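Local coordinates for protein E1 (Kluyveromyces marxianus, PDB 3VX6) that acts as the E1-like enzyme of autophagy, activating Atg12 for conjugation with Atg5 and Atg8 for conjugation with phosphatidylethanolamine, at residues Lys10-Phe15 with Ser205-Ile210; Asn118-Phe123 with Lys216-Val221; Val199-Phe204 with Ile233-Ser238. All blocks are in the same frame, centred on the assembly; numbering follows the deposited sequence.

Contact 1 of 3, residues Lys10-Phe15 with Ser205-Ile210; sequences KFAPSF and SHLKDI
Ala12 directs its methyl group at the loop 205-210, where Leu207, Ser205 and Ile210 all approach it. The end of Leu207 touches it with CD1, 3.3 Å from Ala12 CB, while the Ser205 hydroxyl stands beside the same methyl, with OG 3.5 Å from CB. A one-carbon side chain suits a place approached by three neighbours. Ile210 reaches further back along the chain. With CG1 at chi1 -63°, its other branch, CG2, is anti to the backbone N and meets the main chain of 10-12, lying 3.3 Å from Ala12 N and 3.9 Å from Ala12 CB. The beta-branch thus supplies a methyl close to the backbone.

Ser205 also organises its own loop. Its OG gives a hydrogen bond to Ile210 O (2.8 Å) and receives one from Leu207 N (3.1 Å, 151° at the hydrogen). An alanine here lacks the hydroxyl that joins Leu207 N to Ile210 O, and the turn would probably be freer to shift against Ala12. Ala12 is also tied by backbone hydrogen bonds to Pro211 and Ala213, further along the same loop before helix 215-225. The bond from Leu207 N to Ser205 OG makes an ST turn, which runs into a type II beta turn from Leu207 to Ile210, closed by Ile210 N bonding to Leu207 O.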
ATOM      1  N   LYS A  10      -3.478  -7.118  14.495  1.00 55.18           N
ATOM      2  CA  LYS A  10      -2.231  -7.293  13.760  1.00 54.79           C
ATOM      3  C   LYS A  10      -2.449  -7.034  12.280  1.00 53.17           C
ATOM      4  O   LYS A  10      -3.557  -7.176  11.767  1.00 52.91           O
ATOM      5  CB  LYS A  10      -1.679  -8.709  13.974  1.00 55.88           C
ATOM      6  CG  LYS A  10      -1.568  -9.095  15.438  1.00 59.18           C
ATOM      7  CD  LYS A  10      -0.823  -8.028  16.234  1.00 61.58           C
ATOM      8  CE  LYS A  10      -1.002  -8.219  17.736  1.00 63.68           C
ATOM      9  NZ  LYS A  10      -0.394  -7.099  18.524  1.00 65.66           N
ATOM     10  N   PHE A  11      -1.384  -6.659  11.592  1.00 50.77           N
ATOM     11  CA  PHE A  11      -1.493  -6.371  10.181  1.00 49.53           C
ATOM     12  C   PHE A  11      -0.506  -7.201   9.383  1.00 49.26           C
ATOM     13  O   PHE A  11       0.658  -7.321   9.749  1.00 50.82           O
ATOM     14  CB  PHE A  11      -1.239  -4.889   9.966  1.00 48.57           C
ATOM     15  CG  PHE A  11      -2.062  -4.006  10.857  1.00 48.00           C
ATOM     16  CD1 PHE A  11      -3.286  -3.499  10.427  1.00 48.30           C
ATOM     17  CD2 PHE A  11      -1.621  -3.692  12.133  1.00 45.65           C
ATOM     18  CE1 PHE A  11      -4.058  -2.689  11.261  1.00 47.00           C
ATOM     19  CE2 PHE A  11      -2.382  -2.890  12.968  1.00 46.16           C
ATOM     20  CZ  PHE A  11      -3.603  -2.386  12.533  1.00 46.24           C
ATOM     21  N   ALA A  12      -0.977  -7.790   8.293  1.00 48.86           N
ATOM     22  CA  ALA A  12      -0.109  -8.599   7.450  1.00 48.60           C
ATOM     23  C   ALA A  12       0.734  -7.670   6.600  1.00 48.17           C
ATOM     24  O   ALA A  12       0.334  -6.540   6.322  1.00 46.32           O
ATOM     25  CB  ALA A  12      -0.942  -9.499   6.545  1.00 48.65           C
ATOM     26  N   PRO A  13       1.927  -8.120   6.200  1.00 48.60           N
ATOM     27  CA  PRO A  13       2.723  -7.225   5.365  1.00 48.94           C
ATOM     28  C   PRO A  13       1.753  -6.888   4.246  1.00 48.15           C
ATOM     29  O   PRO A  13       1.080  -7.780   3.734  1.00 50.40           O
ATOM     30  CB  PRO A  13       3.878  -8.116   4.909  1.00 49.59           C
ATOM     31  CG  PRO A  13       3.274  -9.505   4.936  1.00 50.59           C
ATOM     32  CD  PRO A  13       2.505  -9.474   6.229  1.00 50.27           C
ATOM     33  N   SER A  14       1.655  -5.611   3.892  1.00 46.75           N
ATOM     34  CA  SER A  14       0.709  -5.163   2.870  1.00 44.53           C
ATOM     35  C   SER A  14       0.848  -5.731   1.452  1.00 44.39           C
ATOM     36  O   SER A  14      -0.043  -5.539   0.623  1.00 43.06           O
ATOM     37  CB  SER A  14       0.723  -3.632   2.797  1.00 43.73           C
ATOM     38  OG  SER A  14       0.260  -3.037   4.001  1.00 44.07           O
ATOM     39  N   PHE A  15       1.937  -6.440   1.175  1.00 43.20           N
ATOM     40  CA  PHE A  15       2.164  -6.980  -0.160  1.00 42.89           C
ATOM     41  C   PHE A  15       3.386  -7.881  -0.149  1.00 43.07           C
ATOM     42  O   PHE A  15       4.189  -7.867   0.790  1.00 42.30           O
ATOM     43  CB  PHE A  15       2.487  -5.847  -1.123  1.00 43.00           C
ATOM     44  CG  PHE A  15       3.838  -5.227  -0.852  1.00 45.69           C
ATOM     45  CD1 PHE A  15       4.075  -4.542   0.342  1.00 45.18           C
ATOM     46  CD2 PHE A  15       4.907  -5.436  -1.722  1.00 44.23           C
ATOM     47  CE1 PHE A  15       5.353  -4.084   0.669  1.00 46.30           C
ATOM     48  CE2 PHE A  15       6.188  -4.980  -1.400  1.00 45.45           C
ATOM     49  CZ  PHE A  15       6.411  -4.305  -0.204  1.00 44.58           C
ATOM     50  N   SER A 205      -4.933  -7.994   2.045  1.00 40.68           N
ATOM     51  CA  SER A 205      -4.615  -9.220   2.729  1.00 42.02           C
ATOM     52  C   SER A 205      -5.830 -10.106   2.592  1.00 41.83           C
ATOM     53  O   SER A 205      -6.956  -9.618   2.594  1.00 41.17           O
ATOM     54  CB  SER A 205      -4.303  -8.957   4.205  1.00 42.91           C
ATOM     55  OG  SER A 205      -3.961 -10.161   4.877  1.00 45.18           O
ATOM     56  N   HIS A 206      -5.585 -11.398   2.423  1.00 42.31           N
ATOM     57  CA  HIS A 206      -6.641 -12.389   2.328  1.00 42.19           C
ATOM     58  C   HIS A 206      -6.507 -13.227   3.581  1.00 42.39           C
ATOM     59  O   HIS A 206      -7.188 -14.245   3.734  1.00 42.74           O
ATOM     60  CB  HIS A 206      -6.467 -13.289   1.110  1.00 44.16           C
ATOM     61  CG  HIS A 206      -7.088 -12.746  -0.134  1.00 44.51           C
ATOM     62  ND1 HIS A 206      -7.066 -13.430  -1.331  1.00 46.47           N
ATOM     63  CD2 HIS A 206      -7.721 -11.576  -0.377  1.00 44.18           C
ATOM     64  CE1 HIS A 206      -7.656 -12.699  -2.259  1.00 47.65           C
ATOM     65  NE2 HIS A 206      -8.061 -11.568  -1.707  1.00 45.31           N
ATOM     66  N   LEU A 207      -5.602 -12.803   4.462  1.00 42.61           N
ATOM     67  CA  LEU A 207      -5.395 -13.483   5.731  1.00 43.37           C
ATOM     68  C   LEU A 207      -6.665 -13.303   6.547  1.00 44.52           C
ATOM     69  O   LEU A 207      -7.242 -12.218   6.576  1.00 45.05           O
ATOM     70  CB  LEU A 207      -4.201 -12.887   6.477  1.00 42.10           C
ATOM     71  CG  LEU A 207      -2.831 -13.344   5.974  1.00 43.45           C
ATOM     72  CD1 LEU A 207      -1.750 -12.726   6.830  1.00 43.78           C
ATOM     73  CD2 LEU A 207      -2.731 -14.873   6.026  1.00 41.23           C
ATOM     74  N   LYS A 208      -7.117 -14.372   7.189  1.00 45.77           N
ATOM     75  CA  LYS A 208      -8.333 -14.293   7.979  1.00 47.36           C
ATOM     76  C   LYS A 208      -8.242 -13.196   9.041  1.00 48.38           C
ATOM     77  O   LYS A 208      -7.411 -13.251   9.948  1.00 48.85           O
ATOM     78  CB  LYS A 208      -8.630 -15.641   8.632  1.00 47.16           C
ATOM     79  N   ASP A 209      -9.104 -12.194   8.884  1.00 48.96           N
ATOM     80  CA  ASP A 209      -9.233 -11.059   9.788  1.00 48.53           C
ATOM     81  C   ASP A 209      -8.000 -10.233  10.055  1.00 48.77           C
ATOM     82  O   ASP A 209      -7.977  -9.400  10.964  1.00 49.66           O
ATOM     83  CB  ASP A 209      -9.844 -11.514  11.108  1.00 49.46           C
ATOM     84  CG  ASP A 209     -11.255 -12.018  10.935  1.00 52.05           C
ATOM     85  OD1 ASP A 209     -11.980 -11.469  10.068  1.00 48.81           O
ATOM     86  OD2 ASP A 209     -11.637 -12.958  11.661  1.00 55.48           O
ATOM     87  N   ILE A 210      -6.959 -10.458   9.277  1.00 48.00           N
ATOM     88  CA  ILE A 210      -5.769  -9.658   9.464  1.00 44.85           C
ATOM     89  C   ILE A 210      -5.709  -8.801   8.225  1.00 43.11           C
ATOM     90  O   ILE A 210      -5.474  -9.288   7.120  1.00 42.42           O
ATOM     91  CB  ILE A 210      -4.499 -10.517   9.617  1.00 44.77           C
ATOM     92  CG1 ILE A 210      -4.619 -11.381  10.873  1.00 41.16           C
ATOM     93  CG2 ILE A 210      -3.269  -9.615   9.728  1.00 43.32           C
ATOM     94  CD1 ILE A 210      -3.373 -12.156  11.191  1.00 41.62           C
TER

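Contact 2 of 3, residues Asn118-Phe123 with Lys216-Val221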
ATOM      1  N   ASN A 118      -8.001   6.639  -0.493  1.00 42.82           N
ATOM      2  CA  ASN A 118      -7.341   5.791  -1.468  1.00 42.34           C
ATOM      3  C   ASN A 118      -5.906   6.236  -1.642  1.00 41.77           C
ATOM      4  O   ASN A 118      -5.036   5.428  -1.931  1.00 42.55           O
ATOM      5  CB  ASN A 118      -8.042   5.862  -2.820  1.00 41.44           C
ATOM      6  CG  ASN A 118      -9.283   4.996  -2.881  1.00 40.68           C
ATOM      7  OD1 ASN A 118      -9.200   3.766  -3.032  1.00 41.66           O
ATOM      8  ND2 ASN A 118     -10.446   5.625  -2.752  1.00 42.55           N
ATOM      9  N   GLU A 119      -5.655   7.524  -1.455  1.00 41.59           N
ATOM     10  CA  GLU A 119      -4.311   8.046  -1.636  1.00 41.65           C
ATOM     11  C   GLU A 119      -3.300   7.656  -0.585  1.00 41.46           C
ATOM     12  O   GLU A 119      -2.100   7.839  -0.789  1.00 42.75           O
ATOM     13  CB  GLU A 119      -4.340   9.565  -1.741  1.00 42.87           C
ATOM     14  CG  GLU A 119      -5.087  10.073  -2.939  1.00 46.62           C
ATOM     15  CD  GLU A 119      -4.912  11.560  -3.126  1.00 51.01           C
ATOM     16  OE1 GLU A 119      -5.791  12.170  -3.765  1.00 53.33           O
ATOM     17  OE2 GLU A 119      -3.893  12.121  -2.648  1.00 53.64           O
ATOM     18  N   ILE A 120      -3.762   7.130   0.540  1.00 40.86           N
ATOM     19  CA  ILE A 120      -2.841   6.743   1.602  1.00 40.80           C
ATOM     20  C   ILE A 120      -2.134   5.437   1.276  1.00 41.03           C
ATOM     21  O   ILE A 120      -1.178   5.051   1.954  1.00 40.63           O
ATOM     22  CB  ILE A 120      -3.566   6.573   2.930  1.00 40.05           C
ATOM     23  CG1 ILE A 120      -4.509   5.374   2.838  1.00 39.66           C
ATOM     24  CG2 ILE A 120      -4.298   7.856   3.276  1.00 40.51           C
ATOM     25  CD1 ILE A 120      -5.383   5.192   4.020  1.00 40.74           C
ATOM     26  N   ILE A 121      -2.604   4.765   0.229  1.00 41.76           N
ATOM     27  CA  ILE A 121      -2.031   3.494  -0.192  1.00 42.83           C
ATOM     28  C   ILE A 121      -1.138   3.627  -1.404  1.00 40.89           C
ATOM     29  O   ILE A 121      -1.557   4.131  -2.440  1.00 42.78           O
ATOM     30  CB  ILE A 121      -3.129   2.460  -0.531  1.00 44.98           C
ATOM     31  CG1 ILE A 121      -3.820   2.009   0.753  1.00 45.17           C
ATOM     32  CG2 ILE A 121      -2.517   1.269  -1.281  1.00 43.72           C
ATOM     33  CD1 ILE A 121      -4.871   0.967   0.528  1.00 46.50           C
ATOM     34  N   SER A 122       0.094   3.160  -1.263  1.00 38.89           N
ATOM     35  CA  SER A 122       1.051   3.202  -2.352  1.00 37.97           C
ATOM     36  C   SER A 122       2.249   2.308  -2.049  1.00 38.45           C
ATOM     37  O   SER A 122       2.390   1.781  -0.953  1.00 39.44           O
ATOM     38  CB  SER A 122       1.522   4.634  -2.569  1.00 35.84           C
ATOM     39  OG  SER A 122       2.277   4.731  -3.753  1.00 36.70           O
ATOM     40  N   PHE A 123       3.099   2.101  -3.038  1.00 39.30           N
ATOM     41  CA  PHE A 123       4.289   1.317  -2.796  1.00 39.75           C
ATOM     42  C   PHE A 123       5.452   2.073  -3.388  1.00 39.25           C
ATOM     43  O   PHE A 123       5.321   2.754  -4.402  1.00 38.55           O
ATOM     44  CB  PHE A 123       4.196  -0.085  -3.389  1.00 40.27           C
ATOM     45  CG  PHE A 123       4.137  -0.120  -4.875  1.00 40.96           C
ATOM     46  CD1 PHE A 123       2.958   0.181  -5.543  1.00 40.49           C
ATOM     47  CD2 PHE A 123       5.244  -0.537  -5.609  1.00 41.71           C
ATOM     48  CE1 PHE A 123       2.878   0.060  -6.927  1.00 42.27           C
ATOM     49  CE2 PHE A 123       5.178  -0.663  -6.989  1.00 42.06           C
ATOM     50  CZ  PHE A 123       3.996  -0.368  -7.652  1.00 42.84           C
ATOM     51  N   LYS A 216      -3.562   0.863   8.738  1.00 39.53           N
ATOM     52  CA  LYS A 216      -3.163   1.856   9.712  1.00 39.56           C
ATOM     53  C   LYS A 216      -3.280   3.230   9.132  1.00 39.29           C
ATOM     54  O   LYS A 216      -3.605   4.182   9.832  1.00 38.47           O
ATOM     55  CB  LYS A 216      -1.727   1.613  10.126  1.00 40.43           C
ATOM     56  CG  LYS A 216      -1.518   0.397  11.028  1.00 41.49           C
ATOM     57  CD  LYS A 216      -0.033   0.239  11.391  1.00 43.29           C
ATOM     58  CE  LYS A 216       0.173  -0.957  12.294  1.00 43.75           C
ATOM     59  NZ  LYS A 216       1.538  -1.482  11.952  1.00 46.38           N
ATOM     60  N   ASN A 217      -2.936   3.314   7.855  1.00 37.25           N
ATOM     61  CA  ASN A 217      -3.035   4.546   7.099  1.00 36.48           C
ATOM     62  C   ASN A 217      -4.482   5.044   7.251  1.00 36.41           C
ATOM     63  O   ASN A 217      -4.727   6.127   7.785  1.00 37.95           O
ATOM     64  CB  ASN A 217      -2.719   4.256   5.627  1.00 38.26           C
ATOM     65  CG  ASN A 217      -1.342   3.644   5.438  1.00 37.95           C
ATOM     66  OD1 ASN A 217      -0.741   3.134   6.389  1.00 38.12           O
ATOM     67  ND2 ASN A 217      -0.837   3.691   4.215  1.00 37.23           N
ATOM     68  N   ILE A 218      -5.440   4.233   6.806  1.00 34.24           N
ATOM     69  CA  ILE A 218      -6.846   4.609   6.896  1.00 33.84           C
ATOM     70  C   ILE A 218      -7.164   5.104   8.303  1.00 34.54           C
ATOM     71  O   ILE A 218      -7.632   6.234   8.489  1.00 32.94           O
ATOM     72  CB  ILE A 218      -7.768   3.417   6.543  1.00 34.23           C
ATOM     73  CG1 ILE A 218      -7.455   2.927   5.117  1.00 30.38           C
ATOM     74  CG2 ILE A 218      -9.230   3.828   6.707  1.00 31.49           C
ATOM     75  CD1 ILE A 218      -8.117   1.618   4.729  1.00 29.67           C
ATOM     76  N   LEU A 219      -6.875   4.268   9.293  1.00 34.52           N
ATOM     77  CA  LEU A 219      -7.122   4.640  10.676  1.00 33.93           C
ATOM     78  C   LEU A 219      -6.478   5.962  11.044  1.00 33.70           C
ATOM     79  O   LEU A 219      -7.136   6.871  11.522  1.00 34.90           O
ATOM     80  CB  LEU A 219      -6.608   3.556  11.608  1.00 33.78           C
ATOM     81  CG  LEU A 219      -7.429   2.287  11.457  1.00 34.98           C
ATOM     82  CD1 LEU A 219      -6.730   1.125  12.127  1.00 35.52           C
ATOM     83  CD2 LEU A 219      -8.803   2.534  12.055  1.00 37.74           C
ATOM     84  N   THR A 220      -5.183   6.072  10.819  1.00 33.92           N
ATOM     85  CA  THR A 220      -4.483   7.291  11.161  1.00 33.00           C
ATOM     86  C   THR A 220      -5.112   8.523  10.499  1.00 33.40           C
ATOM     87  O   THR A 220      -5.306   9.563  11.133  1.00 31.96           O
ATOM     88  CB  THR A 220      -3.001   7.168  10.766  1.00 32.81           C
ATOM     89  OG1 THR A 220      -2.403   6.110  11.519  1.00 32.90           O
ATOM     90  CG2 THR A 220      -2.259   8.462  11.038  1.00 32.99           C
ATOM     91  N   VAL A 221      -5.446   8.416   9.224  1.00 32.12           N
ATOM     92  CA  VAL A 221      -6.018   9.571   8.565  1.00 32.16           C
ATOM     93  C   VAL A 221      -7.435   9.857   9.032  1.00 33.29           C
ATOM     94  O   VAL A 221      -7.764  10.960   9.459  1.00 34.47           O
ATOM     95  CB  VAL A 221      -6.015   9.395   7.059  1.00 30.12           C
ATOM     96  CG1 VAL A 221      -6.703  10.576   6.420  1.00 26.57           C
ATOM     97  CG2 VAL A 221      -4.580   9.252   6.567  1.00 26.88           C
TER
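Ile120, at the end of a short 3-10 segment, sends its side chain into the flank of helix 215-225, between Asn217, Ile218 and Val221. Its CB already lies 3.7 Å from CB of Asn217. From there the side chain divides. The short branch, CG2, turns to Val221 and meets that residue's CG2 at 3.6 Å, two methyls packing where the side chains cross at a slant. The longer branch starts with CG1 set between the backbone N and the carbonyl carbon (chi1 67°), and this torsion carries it along the helix surface, 3.5 Å from Asn217 CB. At its tip, CD1 lies between Asn217 CB (3.2 Å) and Ile218 CG1 (3.3 Å), against the helix backbone at Ile218 N. A forked aliphatic residue suits the site because each branch serves a different turn position of the helix: Val221 on one side, Asn217 and Ile218 on the other.

Asn217 runs past Ile120 in the opposite direction, and its amide arrives at the backbone that Ile120 leaves behind. ND2 donates to Ile120 O over 2.7 Å, bent to 142° at the hydrogen. The oxygen lies close to the amide plane of Asn217, whereas the donor sits well above the carbonyl plane, 43° out of it. ND2 also binds Pro143 O, and OD1 accepts from Phe145 N, so both ends of the amide are used.

Asparagine suits this buried meeting of three chain segments: two N-H donors and an acceptor, without a formal charge. The contact as a whole implies an apolar interface of branched side chains, pinned at one edge by a neutral amide whose buried polar atoms are satisfied by backbone groups.

Contact 3 of 3, residues Val199-Phe204 with Ile233-Ser238; sequences VVFKDF and ICFLRS
Val199-Lys202 and Ile233-Leu236 run side by side as parallel strands, firmly joined at their start. Cys234 N bonds to Val199 O, Phe201 N to Cys234 O and Leu236 N to Phe201 O (2.7 Å), the alternation expected of parallel pairing. On one face Val200 CG1 packs 3.6 Å from Cys234 CB. On the other, Phe201 and Phe235 meet rim to rim, CD1 to CD1 at 3.4 Å, with planes 76° apart, while CG2 of Ile233 lies over a face of the Phe235 ring, toward its rim. Flat and branched residues fill this buried layer well.

At Leu236 the pairing slackens: Asp203 N reaches Leu236 O only by a weak, bent bond of 3.2 Å. A buried salt bridge follows, in which Arg237 grips Asp203 side-on, NE (2.7 Å) and NH2 both meeting OD1 from the same face of the carboxylate plane; only with Ser238 does the segment reach an exposed position.

The two strands belong to a beta-alpha-beta unit whose connecting helix 215-225 packs on the face bearing Val199, Phe201, Ile233 and Phe235. Strand 177-181 flanks Val199-Lys202, and strand 243-250 runs antiparallel beside Ile233-Leu236.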
ATOM      1  N   VAL A 199     -15.812   3.083   6.392  1.00 40.03           N
ATOM      2  CA  VAL A 199     -14.894   3.071   5.272  1.00 37.70           C
ATOM      3  C   VAL A 199     -14.808   1.657   4.728  1.00 36.52           C
ATOM      4  O   VAL A 199     -14.661   0.709   5.489  1.00 36.11           O
ATOM      5  CB  VAL A 199     -13.497   3.508   5.727  1.00 38.78           C
ATOM      6  CG1 VAL A 199     -12.455   3.206   4.636  1.00 38.84           C
ATOM      7  CG2 VAL A 199     -13.526   4.987   6.068  1.00 39.91           C
ATOM      8  N   VAL A 200     -14.910   1.515   3.412  1.00 36.47           N
ATOM      9  CA  VAL A 200     -14.824   0.203   2.783  1.00 36.19           C
ATOM     10  C   VAL A 200     -13.470   0.111   2.088  1.00 37.17           C
ATOM     11  O   VAL A 200     -13.073   1.002   1.337  1.00 37.56           O
ATOM     12  CB  VAL A 200     -15.995  -0.026   1.794  1.00 34.90           C
ATOM     13  CG1 VAL A 200     -17.296   0.001   2.553  1.00 34.77           C
ATOM     14  CG2 VAL A 200     -16.021   1.045   0.734  1.00 33.01           C
ATOM     15  N   PHE A 201     -12.759  -0.974   2.361  1.00 37.32           N
ATOM     16  CA  PHE A 201     -11.421  -1.174   1.833  1.00 37.20           C
ATOM     17  C   PHE A 201     -11.244  -2.536   1.163  1.00 37.94           C
ATOM     18  O   PHE A 201     -11.570  -3.573   1.742  1.00 36.82           O
ATOM     19  CB  PHE A 201     -10.437  -1.011   3.003  1.00 36.77           C
ATOM     20  CG  PHE A 201      -9.016  -1.396   2.696  1.00 37.43           C
ATOM     21  CD1 PHE A 201      -8.276  -2.126   3.626  1.00 38.02           C
ATOM     22  CD2 PHE A 201      -8.398  -1.003   1.520  1.00 36.78           C
ATOM     23  CE1 PHE A 201      -6.959  -2.454   3.389  1.00 34.19           C
ATOM     24  CE2 PHE A 201      -7.072  -1.330   1.274  1.00 34.90           C
ATOM     25  CZ  PHE A 201      -6.355  -2.052   2.204  1.00 36.34           C
ATOM     26  N   LYS A 202     -10.759  -2.525  -0.076  1.00 38.25           N
ATOM     27  CA  LYS A 202     -10.487  -3.770  -0.777  1.00 38.41           C
ATOM     28  C   LYS A 202      -9.123  -4.144  -0.220  1.00 38.51           C
ATOM     29  O   LYS A 202      -8.075  -3.727  -0.713  1.00 37.23           O
ATOM     30  CB  LYS A 202     -10.452  -3.545  -2.286  1.00 38.07           C
ATOM     31  CG  LYS A 202     -11.854  -3.534  -2.884  1.00 40.82           C
ATOM     32  CD  LYS A 202     -12.020  -2.573  -4.062  1.00 39.18           C
ATOM     33  CE  LYS A 202     -13.439  -2.657  -4.599  1.00 37.64           C
ATOM     34  NZ  LYS A 202     -13.668  -1.808  -5.793  1.00 37.13           N
ATOM     35  N   ASP A 203      -9.174  -4.907   0.861  1.00 38.94           N
ATOM     36  CA  ASP A 203      -8.004  -5.355   1.594  1.00 38.63           C
ATOM     37  C   ASP A 203      -6.888  -5.993   0.764  1.00 39.06           C
ATOM     38  O   ASP A 203      -7.137  -6.728  -0.196  1.00 40.39           O
ATOM     39  CB  ASP A 203      -8.470  -6.317   2.675  1.00 37.92           C
ATOM     40  CG  ASP A 203      -7.530  -6.376   3.846  1.00 39.61           C
ATOM     41  OD1 ASP A 203      -7.842  -7.130   4.787  1.00 41.15           O
ATOM     42  OD2 ASP A 203      -6.491  -5.682   3.836  1.00 40.31           O
ATOM     43  N   PHE A 204      -5.649  -5.698   1.144  1.00 38.88           N
ATOM     44  CA  PHE A 204      -4.484  -6.252   0.470  1.00 38.27           C
ATOM     45  C   PHE A 204      -4.073  -7.514   1.169  1.00 38.78           C
ATOM     46  O   PHE A 204      -2.995  -8.044   0.951  1.00 38.69           O
ATOM     47  CB  PHE A 204      -3.325  -5.268   0.489  1.00 37.77           C
ATOM     48  CG  PHE A 204      -3.538  -4.083  -0.383  1.00 37.41           C
ATOM     49  CD1 PHE A 204      -4.638  -4.020  -1.227  1.00 38.45           C
ATOM     50  CD2 PHE A 204      -2.641  -3.035  -0.370  1.00 37.51           C
ATOM     51  CE1 PHE A 204      -4.840  -2.927  -2.045  1.00 40.01           C
ATOM     52  CE2 PHE A 204      -2.827  -1.938  -1.183  1.00 38.91           C
ATOM     53  CZ  PHE A 204      -3.932  -1.880  -2.025  1.00 40.68           C
ATOM     54  N   ILE A 233     -14.428  -0.210   9.474  1.00 38.11           N
ATOM     55  CA  ILE A 233     -13.871  -0.436   8.151  1.00 37.98           C
ATOM     56  C   ILE A 233     -14.275  -1.778   7.578  1.00 38.90           C
ATOM     57  O   ILE A 233     -14.092  -2.815   8.217  1.00 39.14           O
ATOM     58  CB  ILE A 233     -12.343  -0.379   8.185  1.00 37.30           C
ATOM     59  CG1 ILE A 233     -11.890   0.994   8.690  1.00 35.54           C
ATOM     60  CG2 ILE A 233     -11.788  -0.691   6.801  1.00 36.54           C
ATOM     61  CD1 ILE A 233     -10.413   1.085   8.965  1.00 34.58           C
ATOM     62  N   CYS A 234     -14.829  -1.754   6.370  1.00 40.11           N
ATOM     63  CA  CYS A 234     -15.229  -2.979   5.683  1.00 42.47           C
ATOM     64  C   CYS A 234     -14.045  -3.472   4.860  1.00 41.67           C
ATOM     65  O   CYS A 234     -13.536  -2.757   4.005  1.00 41.57           O
ATOM     66  CB  CYS A 234     -16.412  -2.710   4.750  1.00 43.78           C
ATOM     67  SG  CYS A 234     -17.898  -2.199   5.592  1.00 47.61           S
ATOM     68  N   PHE A 235     -13.606  -4.692   5.123  1.00 42.83           N
ATOM     69  CA  PHE A 235     -12.478  -5.261   4.401  1.00 43.85           C
ATOM     70  C   PHE A 235     -12.977  -6.268   3.385  1.00 44.59           C
ATOM     71  O   PHE A 235     -13.299  -7.403   3.726  1.00 46.05           O
ATOM     72  CB  PHE A 235     -11.516  -5.912   5.393  1.00 42.35           C
ATOM     73  CG  PHE A 235     -10.904  -4.931   6.360  1.00 44.46           C
ATOM     74  CD1 PHE A 235      -9.937  -4.022   5.933  1.00 43.15           C
ATOM     75  CD2 PHE A 235     -11.319  -4.888   7.691  1.00 43.68           C
ATOM     76  CE1 PHE A 235      -9.390  -3.086   6.819  1.00 44.19           C
ATOM     77  CE2 PHE A 235     -10.776  -3.953   8.583  1.00 43.34           C
ATOM     78  CZ  PHE A 235      -9.813  -3.051   8.145  1.00 42.89           C
ATOM     79  N   LEU A 236     -13.057  -5.846   2.133  1.00 46.65           N
ATOM     80  CA  LEU A 236     -13.539  -6.733   1.089  1.00 48.67           C
ATOM     81  C   LEU A 236     -12.453  -7.593   0.470  1.00 49.01           C
ATOM     82  O   LEU A 236     -11.355  -7.126   0.164  1.00 49.18           O
ATOM     83  CB  LEU A 236     -14.262  -5.937   0.003  1.00 48.77           C
ATOM     84  CG  LEU A 236     -15.573  -5.332   0.502  1.00 50.88           C
ATOM     85  CD1 LEU A 236     -15.271  -4.108   1.355  1.00 52.13           C
ATOM     86  CD2 LEU A 236     -16.449  -4.953  -0.677  1.00 53.30           C
ATOM     87  N   ARG A 237     -12.784  -8.865   0.296  1.00 50.62           N
ATOM     88  CA  ARG A 237     -11.879  -9.844  -0.289  1.00 52.34           C
ATOM     89  C   ARG A 237     -12.635 -10.729  -1.282  1.00 54.15           C
ATOM     90  O   ARG A 237     -13.766 -11.157  -1.027  1.00 56.51           O
ATOM     91  CB  ARG A 237     -11.268 -10.735   0.806  1.00 51.05           C
ATOM     92  CG  ARG A 237     -10.099 -10.144   1.602  1.00 50.28           C
ATOM     93  CD  ARG A 237     -10.541  -9.434   2.877  1.00 47.14           C
ATOM     94  NE  ARG A 237      -9.409  -9.109   3.745  1.00 44.12           N
ATOM     95  CZ  ARG A 237      -8.807  -9.971   4.560  1.00 43.57           C
ATOM     96  NH1 ARG A 237      -9.226 -11.226   4.631  1.00 44.41           N
ATOM     97  NH2 ARG A 237      -7.783  -9.579   5.305  1.00 41.00           N
ATOM     98  N   SER A 238     -12.023 -11.007  -2.422  1.00 55.98           N
ATOM     99  CA  SER A 238     -12.675 -11.876  -3.392  1.00 56.79           C
ATOM    100  C   SER A 238     -12.569 -13.286  -2.798  1.00 56.80           C
ATOM    101  O   SER A 238     -13.194 -14.234  -3.251  1.00 56.18           O
ATOM    102  CB  SER A 238     -11.950 -11.784  -4.737  1.00 55.41           C
ATOM    103  OG  SER A 238     -10.564 -12.029  -4.581  1.00 53.77           O
TER

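Along the chain the segments come in the order 10-15, 118-123, 199-204, 205-210, 216-221, 233-238, so the contacts interlock. Contact 3 lies within one mixed sheet, and contact 2 presses the helix that connects the two strands of contact 3 against the 3-10 segment and loop leading to strand 123-130 of another sheet. Contact 1 brings the N-terminal segment onto the loop between strand 198-202 and that helix. The centres of contacts 1 and 3 are about 11 Å apart, those of contacts 2 and 3 about 13 Å, and those of contacts 1 and 2 about 15 Å. Ile218 and Ile121 of contact 2 pack on Phe201 of contact 3. Together the three contacts unite parts of the N-terminal domain far apart in sequence around one beta-alpha-beta unit.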